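PDB 2QG7: ethanolamine kinase Pv091845 from Plasmodium vivax, which probably catalyses the phosphorylation of ethanolamine, the first step in making phosphatidylethanolamine from ethanolamine. Local coordinates for residues D[87-92]-D[109-115]; D[135-141]-D[176-182]. All blocks are in the same frame, centred on the assembly; numbering follows the deposited sequence.

Contact 1. Residues D[87-92]-D[109-115]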
ATOM      1  N   LEU D  87       0.351 -33.472   1.139  1.00 61.71           N
ATOM      2  CA  LEU D  87       0.848 -33.009  -0.166  1.00 60.99           C
ATOM      3  C   LEU D  87       1.777 -34.025  -0.824  1.00 60.60           C
ATOM      4  O   LEU D  87       1.529 -34.463  -1.957  1.00 59.80           O
ATOM      5  CB  LEU D  87       1.571 -31.669   0.003  1.00 61.02           C
ATOM      6  CG  LEU D  87       2.378 -31.149  -1.182  1.00 60.72           C
ATOM      7  CD1 LEU D  87       1.441 -30.760  -2.350  1.00 61.33           C
ATOM      8  CD2 LEU D  87       3.206 -29.973  -0.740  1.00 59.46           C
ATOM      9  N   TYR D  88       2.819 -34.405  -0.070  1.00 60.76           N
ATOM     10  CA  TYR D  88       3.821 -35.373  -0.486  1.00 60.59           C
ATOM     11  C   TYR D  88       3.245 -36.738  -0.809  1.00 60.53           C
ATOM     12  O   TYR D  88       3.768 -37.430  -1.686  1.00 60.52           O
ATOM     13  CB  TYR D  88       4.932 -35.505   0.568  1.00 60.74           C
ATOM     14  CG  TYR D  88       5.709 -34.241   0.857  1.00 62.75           C
ATOM     15  CD1 TYR D  88       6.377 -34.074   2.062  1.00 66.38           C
ATOM     16  CD2 TYR D  88       5.792 -33.206  -0.079  1.00 66.35           C
ATOM     17  CE1 TYR D  88       7.115 -32.894   2.332  1.00 66.85           C
ATOM     18  CE2 TYR D  88       6.518 -32.023   0.184  1.00 66.06           C
ATOM     19  CZ  TYR D  88       7.170 -31.883   1.386  1.00 66.24           C
ATOM     20  OH  TYR D  88       7.867 -30.725   1.635  1.00 66.14           O
ATOM     21  N   ILE D  89       2.202 -37.149  -0.087  1.00 60.86           N
ATOM     22  CA  ILE D  89       1.500 -38.407  -0.403  1.00 60.88           C
ATOM     23  C   ILE D  89       0.774 -38.267  -1.756  1.00 61.07           C
ATOM     24  O   ILE D  89       0.816 -39.181  -2.597  1.00 60.82           O
ATOM     25  CB  ILE D  89       0.484 -38.794   0.706  1.00 61.12           C
ATOM     26  CG1 ILE D  89       1.197 -39.093   2.029  1.00 62.09           C
ATOM     27  CG2 ILE D  89      -0.390 -39.976   0.281  1.00 60.35           C
ATOM     28  CD1 ILE D  89       0.299 -38.980   3.265  1.00 60.07           C
ATOM     29  N   TYR D  90       0.120 -37.114  -1.958  1.00 61.23           N
ATOM     30  CA  TYR D  90      -0.526 -36.800  -3.235  1.00 61.53           C
ATOM     31  C   TYR D  90       0.504 -36.830  -4.364  1.00 61.26           C
ATOM     32  O   TYR D  90       0.243 -37.345  -5.455  1.00 60.62           O
ATOM     33  CB  TYR D  90      -1.270 -35.441  -3.191  1.00 61.50           C
ATOM     34  CG  TYR D  90      -2.257 -35.268  -4.360  1.00 61.65           C
ATOM     35  CD1 TYR D  90      -3.512 -35.899  -4.344  1.00 60.52           C
ATOM     36  CD2 TYR D  90      -1.915 -34.512  -5.495  1.00 60.28           C
ATOM     37  CE1 TYR D  90      -4.406 -35.776  -5.407  1.00 59.31           C
ATOM     38  CE2 TYR D  90      -2.806 -34.372  -6.558  1.00 60.00           C
ATOM     39  CZ  TYR D  90      -4.049 -35.004  -6.510  1.00 60.47           C
ATOM     40  OH  TYR D  90      -4.931 -34.867  -7.566  1.00 58.88           O
ATOM     41  N   CYS D  91       1.683 -36.299  -4.055  1.00 61.79           N
ATOM     42  CA  CYS D  91       2.831 -36.297  -4.958  1.00 62.37           C
ATOM     43  C   CYS D  91       3.387 -37.666  -5.291  1.00 63.01           C
ATOM     44  O   CYS D  91       3.845 -37.882  -6.413  1.00 64.02           O
ATOM     45  CB  CYS D  91       3.931 -35.396  -4.413  1.00 61.48           C
ATOM     46  SG  CYS D  91       3.488 -33.674  -4.614  1.00 62.33           S
ATOM     47  N   LYS D  92       3.367 -38.580  -4.324  1.00 63.71           N
ATOM     48  CA  LYS D  92       3.760 -39.968  -4.560  1.00 64.54           C
ATOM     49  C   LYS D  92       2.855 -40.633  -5.576  1.00 64.37           C
ATOM     50  O   LYS D  92       3.310 -41.480  -6.335  1.00 64.59           O
ATOM     51  CB  LYS D  92       3.675 -40.791  -3.272  1.00 65.23           C
ATOM     52  CG  LYS D  92       4.880 -40.710  -2.365  1.00 67.99           C
ATOM     53  CD  LYS D  92       4.581 -41.384  -1.028  1.00 71.81           C
ATOM     54  CE  LYS D  92       4.721 -42.894  -1.130  1.00 73.15           C
ATOM     55  NZ  LYS D  92       4.592 -43.529   0.224  1.00 75.30           N
ATOM     56  N   ASP D 109       9.387 -45.681  -4.000  1.00 99.03           N
ATOM     57  CA  ASP D 109       8.749 -44.628  -3.212  1.00 98.08           C
ATOM     58  C   ASP D 109       9.791 -44.161  -2.178  1.00 97.25           C
ATOM     59  O   ASP D 109       9.475 -43.815  -0.997  1.00 96.91           O
ATOM     60  CB  ASP D 109       7.441 -45.121  -2.556  1.00 98.41           C
ATOM     61  CG  ASP D 109       7.663 -46.217  -1.507  1.00 98.58           C
ATOM     62  OD1 ASP D 109       8.578 -47.054  -1.691  1.00100.59           O
ATOM     63  OD2 ASP D 109       6.899 -46.248  -0.499  1.00 97.71           O
ATOM     64  N   SER D 110      11.048 -44.178  -2.660  1.00 96.08           N
ATOM     65  CA  SER D 110      12.198 -43.613  -1.957  1.00 94.90           C
ATOM     66  C   SER D 110      12.529 -42.233  -2.545  1.00 93.52           C
ATOM     67  O   SER D 110      13.690 -41.776  -2.511  1.00 93.33           O
ATOM     68  CB  SER D 110      13.412 -44.544  -2.092  1.00 95.18           C
ATOM     69  OG  SER D 110      13.094 -45.872  -1.693  1.00 96.10           O
ATOM     70  N   LEU D 111      11.501 -41.585  -3.098  1.00 91.74           N
ATOM     71  CA  LEU D 111      11.671 -40.281  -3.708  1.00 90.06           C
ATOM     72  C   LEU D 111      11.635 -39.216  -2.625  1.00 89.41           C
ATOM     73  O   LEU D 111      10.821 -39.280  -1.708  1.00 89.09           O
ATOM     74  CB  LEU D 111      10.591 -40.020  -4.758  1.00 89.87           C
ATOM     75  CG  LEU D 111      10.390 -41.011  -5.919  1.00 88.43           C
ATOM     76  CD1 LEU D 111       8.946 -40.950  -6.400  1.00 87.80           C
ATOM     77  CD2 LEU D 111      11.355 -40.741  -7.062  1.00 87.85           C
ATOM     78  N   GLU D 112      12.553 -38.264  -2.726  1.00 88.63           N
ATOM     79  CA  GLU D 112      12.610 -37.119  -1.840  1.00 88.17           C
ATOM     80  C   GLU D 112      11.708 -36.019  -2.397  1.00 87.26           C
ATOM     81  O   GLU D 112      11.872 -35.605  -3.545  1.00 87.05           O
ATOM     82  CB  GLU D 112      14.060 -36.615  -1.746  1.00 88.88           C
ATOM     83  CG  GLU D 112      14.921 -37.303  -0.671  1.00 90.80           C
ATOM     84  CD  GLU D 112      14.839 -36.605   0.694  1.00 93.23           C
ATOM     85  OE1 GLU D 112      13.696 -36.284   1.174  1.00 93.99           O
ATOM     86  OE2 GLU D 112      15.929 -36.371   1.283  1.00 93.31           O
ATOM     87  N   PHE D 113      10.753 -35.560  -1.592  1.00 86.10           N
ATOM     88  CA  PHE D 113       9.870 -34.473  -1.991  1.00 85.05           C
ATOM     89  C   PHE D 113      10.164 -33.225  -1.199  1.00 84.82           C
ATOM     90  O   PHE D 113      10.237 -33.276   0.022  1.00 84.71           O
ATOM     91  CB  PHE D 113       8.405 -34.854  -1.794  1.00 84.62           C
ATOM     92  CG  PHE D 113       7.953 -35.948  -2.685  1.00 83.57           C
ATOM     93  CD1 PHE D 113       7.756 -37.233  -2.176  1.00 83.40           C
ATOM     94  CD2 PHE D 113       7.732 -35.705  -4.042  1.00 82.73           C
ATOM     95  CE1 PHE D 113       7.344 -38.270  -3.004  1.00 82.12           C
ATOM     96  CE2 PHE D 113       7.323 -36.730  -4.884  1.00 82.39           C
ATOM     97  CZ  PHE D 113       7.128 -38.017  -4.360  1.00 83.37           C
ATOM     98  N   GLN D 114      10.333 -32.104  -1.903  1.00 84.85           N
ATOM     99  CA  GLN D 114      10.513 -30.806  -1.252  1.00 84.94           C
ATOM    100  C   GLN D 114       9.646 -29.694  -1.881  1.00 85.15           C
ATOM    101  O   GLN D 114       9.750 -29.395  -3.076  1.00 84.82           O
ATOM    102  CB  GLN D 114      12.006 -30.425  -1.177  1.00 84.50           C
ATOM    103  CG  GLN D 114      12.339 -29.214  -0.273  1.00 84.52           C
ATOM    104  CD  GLN D 114      11.538 -29.188   1.054  1.00 85.00           C
ATOM    105  OE1 GLN D 114      10.833 -28.204   1.339  1.00 83.53           O
ATOM    106  NE2 GLN D 114      11.651 -30.268   1.867  1.00 85.86           N
ATOM    107  N   ILE D 115       8.776 -29.107  -1.059  1.00 85.71           N
ATOM    108  CA  ILE D 115       7.979 -27.952  -1.475  1.00 86.40           C
ATOM    109  C   ILE D 115       8.867 -26.723  -1.690  1.00 86.86           C
ATOM    110  O   ILE D 115       9.531 -26.237  -0.769  1.00 86.79           O
ATOM    111  CB  ILE D 115       6.787 -27.645  -0.507  1.00 86.34           C
ATOM    112  CG1 ILE D 115       5.851 -26.587  -1.144  1.00 87.08           C
ATOM    113  CG2 ILE D 115       7.276 -27.252   0.908  1.00 85.83           C
ATOM    114  CD1 ILE D 115       4.580 -26.334  -0.299  1.00 88.99           C
TER

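Contact 2. Residues D[135-141]-D[176-182]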
ATOM      1  N   LYS D 135      16.141 -35.423 -11.203  1.00 87.93           N
ATOM      2  CA  LYS D 135      15.171 -34.546 -10.564  1.00 85.80           C
ATOM      3  C   LYS D 135      14.032 -34.136 -11.487  1.00 84.52           C
ATOM      4  O   LYS D 135      14.247 -33.788 -12.655  1.00 84.37           O
ATOM      5  CB  LYS D 135      15.867 -33.343  -9.942  1.00 85.62           C
ATOM      6  CG  LYS D 135      17.073 -33.775  -9.029  1.00 86.45           C
ATOM      7  CD  LYS D 135      17.642 -32.494  -8.352  1.00 89.11           C
ATOM      8  CE  LYS D 135      18.879 -32.936  -7.481  1.00 91.38           C
ATOM      9  NZ  LYS D 135      19.300 -31.643  -6.608  1.00 92.23           N
ATOM     10  N   TYR D 136      12.814 -34.217 -10.950  1.00 82.94           N
ATOM     11  CA  TYR D 136      11.585 -33.778 -11.635  1.00 81.18           C
ATOM     12  C   TYR D 136      10.923 -32.683 -10.815  1.00 79.88           C
ATOM     13  O   TYR D 136      11.379 -32.361  -9.718  1.00 79.58           O
ATOM     14  CB  TYR D 136      10.617 -34.953 -11.872  1.00 81.07           C
ATOM     15  CG  TYR D 136      11.254 -36.129 -12.602  1.00 82.04           C
ATOM     16  CD1 TYR D 136      11.861 -37.181 -11.898  1.00 81.69           C
ATOM     17  CD2 TYR D 136      11.266 -36.184 -14.002  1.00 82.03           C
ATOM     18  CE1 TYR D 136      12.462 -38.247 -12.577  1.00 81.46           C
ATOM     19  CE2 TYR D 136      11.865 -37.244 -14.681  1.00 80.82           C
ATOM     20  CZ  TYR D 136      12.456 -38.266 -13.966  1.00 81.45           C
ATOM     21  OH  TYR D 136      13.031 -39.313 -14.653  1.00 82.71           O
ATOM     22  N   LEU D 137       9.866 -32.094 -11.364  1.00 78.91           N
ATOM     23  CA  LEU D 137       9.138 -31.012 -10.698  1.00 77.65           C
ATOM     24  C   LEU D 137       7.640 -31.255 -10.860  1.00 76.82           C
ATOM     25  O   LEU D 137       7.165 -31.554 -11.980  1.00 77.05           O
ATOM     26  CB  LEU D 137       9.538 -29.652 -11.301  1.00 77.55           C
ATOM     27  CG  LEU D 137       9.044 -28.351 -10.668  1.00 78.18           C
ATOM     28  CD1 LEU D 137       9.676 -28.154  -9.302  1.00 78.83           C
ATOM     29  CD2 LEU D 137       9.363 -27.148 -11.565  1.00 78.46           C
ATOM     30  N   ILE D 138       6.899 -31.160  -9.753  1.00 75.33           N
ATOM     31  CA  ILE D 138       5.458 -31.259  -9.846  1.00 74.34           C
ATOM     32  C   ILE D 138       4.862 -29.878  -9.653  1.00 74.27           C
ATOM     33  O   ILE D 138       5.189 -29.171  -8.694  1.00 73.74           O
ATOM     34  CB  ILE D 138       4.845 -32.271  -8.850  1.00 74.11           C
ATOM     35  CG1 ILE D 138       5.437 -33.665  -9.065  1.00 73.94           C
ATOM     36  CG2 ILE D 138       3.324 -32.318  -9.000  1.00 72.61           C
ATOM     37  CD1 ILE D 138       4.961 -34.689  -8.053  1.00 72.50           C
ATOM     38  N   ARG D 139       3.997 -29.505 -10.591  1.00 74.06           N
ATOM     39  CA  ARG D 139       3.298 -28.251 -10.518  1.00 74.20           C
ATOM     40  C   ARG D 139       1.814 -28.536 -10.390  1.00 74.50           C
ATOM     41  O   ARG D 139       1.202 -29.186 -11.251  1.00 73.97           O
ATOM     42  CB  ARG D 139       3.596 -27.397 -11.756  1.00 74.27           C
ATOM     43  CG  ARG D 139       3.075 -25.976 -11.671  1.00 74.19           C
ATOM     44  CD  ARG D 139       3.162 -25.288 -13.013  1.00 75.08           C
ATOM     45  NE  ARG D 139       4.543 -25.049 -13.426  1.00 77.31           N
ATOM     46  CZ  ARG D 139       5.305 -24.034 -13.009  1.00 79.49           C
ATOM     47  NH1 ARG D 139       6.551 -23.928 -13.461  1.00 81.41           N
ATOM     48  NH2 ARG D 139       4.843 -23.123 -12.142  1.00 80.62           N
ATOM     49  N   LEU D 140       1.251 -28.052  -9.289  1.00 75.25           N
ATOM     50  CA  LEU D 140      -0.157 -28.238  -8.977  1.00 75.90           C
ATOM     51  C   LEU D 140      -0.831 -26.886  -9.062  1.00 76.88           C
ATOM     52  O   LEU D 140      -0.418 -25.929  -8.396  1.00 76.88           O
ATOM     53  CB  LEU D 140      -0.323 -28.855  -7.581  1.00 75.39           C
ATOM     54  CG  LEU D 140       0.271 -30.255  -7.348  1.00 74.77           C
ATOM     55  CD1 LEU D 140       0.156 -30.624  -5.899  1.00 74.71           C
ATOM     56  CD2 LEU D 140      -0.440 -31.316  -8.179  1.00 74.46           C
ATOM     57  N   TYR D 141      -1.857 -26.809  -9.902  1.00 78.59           N
ATOM     58  CA  TYR D 141      -2.566 -25.551 -10.145  1.00 80.32           C
ATOM     59  C   TYR D 141      -3.487 -25.174  -8.982  1.00 82.48           C
ATOM     60  O   TYR D 141      -3.998 -26.058  -8.280  1.00 82.40           O
ATOM     61  CB  TYR D 141      -3.382 -25.618 -11.447  1.00 79.70           C
ATOM     62  CG  TYR D 141      -2.680 -26.217 -12.661  1.00 76.49           C
ATOM     63  CD1 TYR D 141      -1.311 -25.994 -12.897  1.00 73.11           C
ATOM     64  CD2 TYR D 141      -3.410 -26.979 -13.596  1.00 73.33           C
ATOM     65  CE1 TYR D 141      -0.686 -26.536 -14.005  1.00 70.67           C
ATOM     66  CE2 TYR D 141      -2.793 -27.522 -14.715  1.00 70.91           C
ATOM     67  CZ  TYR D 141      -1.426 -27.290 -14.915  1.00 70.48           C
ATOM     68  OH  TYR D 141      -0.801 -27.822 -16.023  1.00 68.64           O
ATOM     69  N   ASN D 176      -5.237 -31.038 -13.246  1.00 57.08           N
ATOM     70  CA  ASN D 176      -4.996 -30.250 -12.040  1.00 55.07           C
ATOM     71  C   ASN D 176      -3.502 -29.955 -11.796  1.00 54.39           C
ATOM     72  O   ASN D 176      -3.113 -29.341 -10.794  1.00 53.47           O
ATOM     73  CB  ASN D 176      -5.729 -30.890 -10.838  1.00 55.05           C
ATOM     74  CG  ASN D 176      -5.048 -32.161 -10.334  1.00 52.85           C
ATOM     75  OD1 ASN D 176      -4.449 -32.151  -9.276  1.00 52.83           O
ATOM     76  ND2 ASN D 176      -5.122 -33.240 -11.095  1.00 54.40           N
ATOM     77  N   GLY D 177      -2.669 -30.350 -12.751  1.00 53.79           N
ATOM     78  CA  GLY D 177      -1.258 -30.046 -12.646  1.00 53.76           C
ATOM     79  C   GLY D 177      -0.461 -30.669 -13.739  1.00 54.25           C
ATOM     80  O   GLY D 177      -1.022 -31.149 -14.731  1.00 54.16           O
ATOM     81  N   ARG D 178       0.856 -30.677 -13.561  1.00 55.33           N
ATOM     82  CA  ARG D 178       1.756 -31.301 -14.538  1.00 56.75           C
ATOM     83  C   ARG D 178       3.062 -31.793 -13.924  1.00 57.81           C
ATOM     84  O   ARG D 178       3.429 -31.404 -12.797  1.00 57.87           O
ATOM     85  CB  ARG D 178       2.087 -30.313 -15.670  1.00 57.15           C
ATOM     86  CG  ARG D 178       3.027 -29.183 -15.231  1.00 57.75           C
ATOM     87  CD  ARG D 178       3.492 -28.370 -16.398  1.00 57.56           C
ATOM     88  NE  ARG D 178       2.497 -27.398 -16.790  1.00 58.73           N
ATOM     89  CZ  ARG D 178       2.702 -26.081 -16.838  1.00 59.19           C
ATOM     90  NH1 ARG D 178       1.703 -25.295 -17.224  1.00 60.32           N
ATOM     91  NH2 ARG D 178       3.886 -25.552 -16.516  1.00 59.50           N
ATOM     92  N   ILE D 179       3.773 -32.629 -14.685  1.00 58.85           N
ATOM     93  CA  ILE D 179       5.121 -33.061 -14.315  1.00 60.28           C
ATOM     94  C   ILE D 179       6.122 -32.520 -15.338  1.00 61.06           C
ATOM     95  O   ILE D 179       6.042 -32.817 -16.542  1.00 60.85           O
ATOM     96  CB  ILE D 179       5.286 -34.619 -14.193  1.00 60.12           C
ATOM     97  CG1 ILE D 179       4.159 -35.238 -13.350  1.00 60.29           C
ATOM     98  CG2 ILE D 179       6.650 -34.946 -13.579  1.00 60.03           C
ATOM     99  CD1 ILE D 179       4.051 -36.783 -13.460  1.00 58.29           C
ATOM    100  N   GLU D 180       7.078 -31.745 -14.847  1.00 62.06           N
ATOM    101  CA  GLU D 180       7.998 -31.039 -15.724  1.00 62.92           C
ATOM    102  C   GLU D 180       9.438 -31.203 -15.261  1.00 63.73           C
ATOM    103  O   GLU D 180       9.710 -31.650 -14.142  1.00 63.36           O
ATOM    104  CB  GLU D 180       7.593 -29.548 -15.863  1.00 62.76           C
ATOM    105  CG  GLU D 180       7.682 -28.749 -14.570  1.00 63.30           C
ATOM    106  CD  GLU D 180       7.120 -27.326 -14.656  1.00 64.04           C
ATOM    107  OE1 GLU D 180       6.010 -27.114 -15.178  1.00 62.15           O
ATOM    108  OE2 GLU D 180       7.793 -26.398 -14.151  1.00 67.30           O
ATOM    109  N   GLU D 181      10.347 -30.845 -16.160  1.00 65.29           N
ATOM    110  CA  GLU D 181      11.787 -30.981 -15.989  1.00 66.35           C
ATOM    111  C   GLU D 181      12.266 -29.985 -14.967  1.00 66.49           C
ATOM    112  O   GLU D 181      11.952 -28.789 -15.053  1.00 67.24           O
ATOM    113  CB  GLU D 181      12.480 -30.706 -17.330  1.00 66.75           C
ATOM    114  CG  GLU D 181      13.908 -31.167 -17.425  1.00 69.23           C
ATOM    115  CD  GLU D 181      14.577 -30.810 -18.766  1.00 72.44           C
ATOM    116  OE1 GLU D 181      15.705 -30.262 -18.715  1.00 72.80           O
ATOM    117  OE2 GLU D 181      14.001 -31.083 -19.859  1.00 73.43           O
ATOM    118  N   PHE D 182      13.031 -30.485 -14.004  1.00 66.32           N
ATOM    119  CA  PHE D 182      13.624 -29.637 -12.999  1.00 65.98           C
ATOM    120  C   PHE D 182      14.796 -28.884 -13.596  1.00 66.80           C
ATOM    121  O   PHE D 182      15.619 -29.447 -14.354  1.00 67.23           O
ATOM    122  CB  PHE D 182      14.073 -30.460 -11.792  1.00 65.53           C
ATOM    123  CG  PHE D 182      14.789 -29.662 -10.733  1.00 64.57           C
ATOM    124  CD1 PHE D 182      14.073 -28.885  -9.819  1.00 65.45           C
ATOM    125  CD2 PHE D 182      16.179 -29.697 -10.644  1.00 63.39           C
ATOM    126  CE1 PHE D 182      14.745 -28.135  -8.832  1.00 66.22           C
ATOM    127  CE2 PHE D 182      16.856 -28.970  -9.667  1.00 64.03           C
ATOM    128  CZ  PHE D 182      16.143 -28.183  -8.758  1.00 65.01           C
TER
HETATM  129  O   HOH W   1      13.834 -33.510 -15.011  1.00 72.66           O

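Contact 1. Residues D[87-92]-D[109-115]
Asp109, in the loop that leads into strand 112-116, faces Lys92 of helix 84-98 in a long salt bridge, OD2 to NZ at 3.6 Å. The lysine chain bends at chi3 (81°), and this turn brings its amine over to the carboxylate on the protein's outer side, where a long, probably partly solvated ion pair costs little. Further along, Phe113 is the hydrophobic wedge between strand and helix. One face of its ring receives CB of Cys91, 4.0 Å from the ring centroid, in a CH-pi contact, and the carbonyl O of Tyr88 sits over the rim of that face; the small cysteine lets the ring come close to the helix backbone. The methylene CG of Lys92 approaches CE1 of Phe113 at 3.5 Å, so the lysine packs its aliphatic part on the ring while its amine goes on to the carboxylate. CB of Phe113 in turn lies over one face of the Tyr88 ring, 3.5 Å from CD2, in a second CH-pi contact. At Ile115 the backbone N donates to Tyr88 OH (3.3 Å, 160° at the hydrogen), reaching the phenol near the ring plane, while CD1 of Ile115 touches CD2 of Leu87 at 3.9 Å. The result is helix 84-98 packed on the edge strand of an antiparallel sheet, part of the N-terminal lobe of a protein-kinase-like fold.

Contact 2. Residues D[135-141]-D[176-182]
Leu137 with Glu180 and Arg139 with Arg178 form the hydrogen-bonded pairs that join strands 136-141 and 177-181, antiparallel neighbours in the five-stranded sheet of the kinase-like N-terminal lobe; Tyr141 N reaches Asn176 O at 3.0 Å just beyond. Apolar contacts differ at the two ends. Lys135 lays its aliphatic chain alongside Phe182, CB to CD2 at 3.7 Å. Gly177, with no side chain, brings its CA to 3.0 Å from Arg139 O and over the centre of the Tyr141 ring, a CH-pi contact. Ile138 and Ile179 project from the sheet face that helix 84-98 covers. Charged groups gather on the other face. There Arg178 stretches NH2 to Glu180 OE1 (3.0 Å) and gives NH1 to Glu154, and CD of Arg139 lies over one face of the Arg178 guanidinium. The two arginines come close, but the shared carboxylate probably offsets their charges. Glu180 sets CG between its backbone N and carbonyl carbon (chi1 64°) and then extends, carrying the carboxylate to both. Arg139 grips it side-on: NE meets OE1 at 3.1 Å, nearly straight at 171° and from above the carboxylate plane, whereas NH1 reaches OE2 on its syn side at 2.8 Å.

Contact 1 and contact 2 belong to the same five-stranded sheet, their centres 12 Å apart: strand 112-116 is at one edge, and strand 122-128 separates it from strands 136-141 and 177-181. Helix 84-98 spans the gap. Leu87 CD1 packs on Leu140 CD1 at 3.8 Å, and Cys91 O lies 3.8 Å from Ile138 CD1, so residues that face the edge strand also touch strand 136-141, two strands in. Tyr90 turns to contact 2, CE2 packing on Leu140 CD2 at 4.2 Å. On the opposite sheet face, Arg139 has a weak, long ion pair with Asp351, which begins an Asp-Phe-Glu sequence resembling the kinase metal-binding motif; that face probably looks toward the active-site cleft, away from contact 1.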